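Local structure of Serpin48 (Tenebrio molitor, 3OZQ) at residues Glu142-Lys147 with Ala168-Ala173. The protein probably inhibits serine endopeptidases as a serpin, acting specifically on the protease SPE in the innate immunity of the insect. Numbering follows the deposited sequence.
Sequences EQTQHK and ALYFNA
A tyrosine on a central strand packs against the turn that follows a helix, and a single side-chain hydrogen bond ties the two together. Y170 stands on strand 163-174, and the turn T144-K147 comes after helix 129-143. The hydroxyl of Y170 donates to the side-chain carbonyl of Q145, with OH 2.9 Å from OE1. The approach is strongly bent, with a C=O...donor angle of 105°. The donor also sits 26° off the carbonyl plane. OE1 lies at the ring edge, while the Q145 amide and the ring are turned 68° apart. CG of Q145 comes within 3.3 Å of Y170 OH. The chain then bends at chi2 and carries the amide past the hydroxyl, with OE1 as the atom that meets it. T144 meets the ring on its CE2 side, with CB 4.1 Å from CE2 of Y170. T144 CG2 makes a loose contact, 4.5 Å from CB of A168.

In the serpin fold, this strand belongs to the large beta-sheet A, and the turn lies against one face of it. The turn is type I', closed by a bond of 2.9 Å from K147 N to T144 O. T144 OG1 hydrogen-bonds V140 O, in helix 129-143. Neighbouring strands hold the ring as well: it stacks on H92 and meets F318. A leucine in place of Y170 would probably leave Q145 OE1 without its hydroxyl partner and remove the ring carbon that T144 CB touches. K147 flanks the same ring obliquely through its aliphatic CG. Its NZ ends 4.3 Å from Y170 OH and makes a long, weak ion pair with E327.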
loop_
_atom_site.group_PDB
_atom_site.type_symbol
_atom_site.label_atom_id
_atom_site.label_comp_id
_atom_site.label_asym_id
_atom_site.label_seq_id
_atom_site.Cartn_x
_atom_site.Cartn_y
_atom_site.Cartn_z
ATOM N N GLU A 142 1.397 16.646 -10.176
ATOM C CA GLU A 142 1.344 17.838 -9.332
ATOM C C GLU A 142 1.140 17.472 -7.856
ATOM O O GLU A 142 1.708 18.101 -6.968
ATOM C CB GLU A 142 0.237 18.787 -9.787
ATOM C CG GLU A 142 -0.520 19.450 -8.638
ATOM C CD GLU A 142 -2.042 19.469 -8.849
ATOM O OE1 GLU A 142 -2.506 19.844 -9.957
ATOM O OE2 GLU A 142 -2.777 19.102 -7.902
ATOM N N GLN A 143 0.329 16.451 -7.608
ATOM C CA GLN A 143 -0.042 16.067 -6.245
ATOM C C GLN A 143 0.988 15.169 -5.557
ATOM O O GLN A 143 0.913 14.950 -4.350
ATOM C CB GLN A 143 -1.403 15.366 -6.242
ATOM C CG GLN A 143 -2.579 16.301 -6.397
ATOM C CD GLN A 143 -2.714 17.229 -5.213
ATOM O OE1 GLN A 143 -3.055 16.799 -4.106
ATOM N NE2 GLN A 143 -2.424 18.507 -5.428
ATOM N N THR A 144 1.935 14.638 -6.323
ATOM C CA THR A 144 2.998 13.814 -5.744
ATOM C C THR A 144 4.380 14.393 -6.013
ATOM O O THR A 144 5.343 13.646 -6.127
ATOM C CB THR A 144 2.993 12.377 -6.306
ATOM O OG1 THR A 144 3.063 12.416 -7.738
ATOM C CG2 THR A 144 1.753 11.614 -5.869
ATOM N N GLN A 145 4.469 15.718 -6.098
ATOM C CA GLN A 145 5.709 16.410 -6.450
ATOM C C GLN A 145 6.468 15.733 -7.591
ATOM O O GLN A 145 7.685 15.550 -7.523
ATOM C CB GLN A 145 6.626 16.614 -5.229
ATOM C CG GLN A 145 6.300 15.767 -3.996
ATOM C CD GLN A 145 4.924 16.062 -3.429
ATOM O OE1 GLN A 145 4.226 15.165 -2.947
ATOM N NE2 GLN A 145 4.524 17.325 -3.491
ATOM N N HIS A 146 5.730 15.364 -8.632
ATOM C CA HIS A 146 6.296 14.762 -9.845
ATOM C C HIS A 146 7.031 13.442 -9.632
ATOM O O HIS A 146 7.699 12.954 -10.546
ATOM C CB HIS A 146 7.174 15.772 -10.599
ATOM C CG HIS A 146 6.426 16.993 -11.039
ATOM N ND1 HIS A 146 6.020 17.192 -12.344
ATOM C CD2 HIS A 146 5.990 18.071 -10.343
ATOM C CE1 HIS A 146 5.379 18.343 -12.434
ATOM N NE2 HIS A 146 5.341 18.895 -11.234
ATOM N N LYS A 147 6.872 12.860 -8.442
ATOM C CA LYS A 147 7.505 11.586 -8.087
ATOM C C LYS A 147 6.815 10.372 -8.725
ATOM O O LYS A 147 7.412 9.298 -8.855
ATOM C CB LYS A 147 7.506 11.397 -6.566
ATOM C CG LYS A 147 8.249 12.463 -5.752
ATOM C CD LYS A 147 9.753 12.418 -5.967
ATOM C CE LYS A 147 10.510 13.026 -4.783
ATOM N NZ LYS A 147 9.764 14.148 -4.142
ATOM N N ALA A 168 -2.515 6.960 -6.219
ATOM C CA ALA A 168 -1.070 7.070 -6.243
ATOM C C ALA A 168 -0.605 7.466 -4.859
ATOM O O ALA A 168 -1.200 8.343 -4.234
ATOM C CB ALA A 168 -0.638 8.108 -7.219
ATOM N N LEU A 169 0.457 6.831 -4.384
ATOM C CA LEU A 169 1.004 7.179 -3.070
ATOM C C LEU A 169 2.439 6.746 -2.855
ATOM O O LEU A 169 3.000 5.952 -3.607
ATOM C CB LEU A 169 0.140 6.652 -1.900
ATOM C CG LEU A 169 -0.483 5.246 -1.802
ATOM C CD1 LEU A 169 0.035 4.229 -2.778
ATOM C CD2 LEU A 169 -0.497 4.665 -0.362
ATOM N N TYR A 170 3.012 7.289 -1.791
ATOM C CA TYR A 170 4.345 6.938 -1.353
ATOM C C TYR A 170 4.498 7.500 0.050
ATOM O O TYR A 170 3.781 8.426 0.440
ATOM C CB TYR A 170 5.409 7.504 -2.298
ATOM C CG TYR A 170 5.592 9.001 -2.221
ATOM C CD1 TYR A 170 6.526 9.561 -1.358
ATOM C CD2 TYR A 170 4.838 9.859 -3.021
ATOM C CE1 TYR A 170 6.706 10.932 -1.288
ATOM C CE2 TYR A 170 5.007 11.237 -2.956
ATOM C CZ TYR A 170 5.948 11.766 -2.085
ATOM O OH TYR A 170 6.126 13.129 -2.008
ATOM N N PHE A 171 5.431 6.925 0.798
ATOM C CA PHE A 171 5.595 7.201 2.218
ATOM C C PHE A 171 6.954 7.843 2.449
ATOM O O PHE A 171 7.924 7.524 1.765
ATOM C CB PHE A 171 5.537 5.886 2.994
ATOM C CG PHE A 171 5.431 6.059 4.483
ATOM C CD1 PHE A 171 4.355 6.727 5.042
ATOM C CD2 PHE A 171 6.404 5.536 5.331
ATOM C CE1 PHE A 171 4.249 6.874 6.426
ATOM C CE2 PHE A 171 6.299 5.681 6.712
ATOM C CZ PHE A 171 5.215 6.344 7.259
ATOM N N ASN A 172 7.014 8.746 3.419
ATOM C CA ASN A 172 8.266 9.383 3.793
ATOM C C ASN A 172 8.487 9.311 5.300
ATOM O O ASN A 172 7.671 9.818 6.075
ATOM C CB ASN A 172 8.274 10.833 3.322
ATOM C CG ASN A 172 9.460 11.607 3.856
ATOM O OD1 ASN A 172 10.519 11.667 3.220
ATOM N ND2 ASN A 172 9.296 12.199 5.035
ATOM N N ALA A 173 9.580 8.663 5.713
ATOM C CA ALA A 173 9.886 8.490 7.129
ATOM C C ALA A 173 11.382 8.450 7.395
ATOM O O ALA A 173 12.187 8.222 6.486
ATOM C CB ALA A 173 9.220 7.232 7.693
#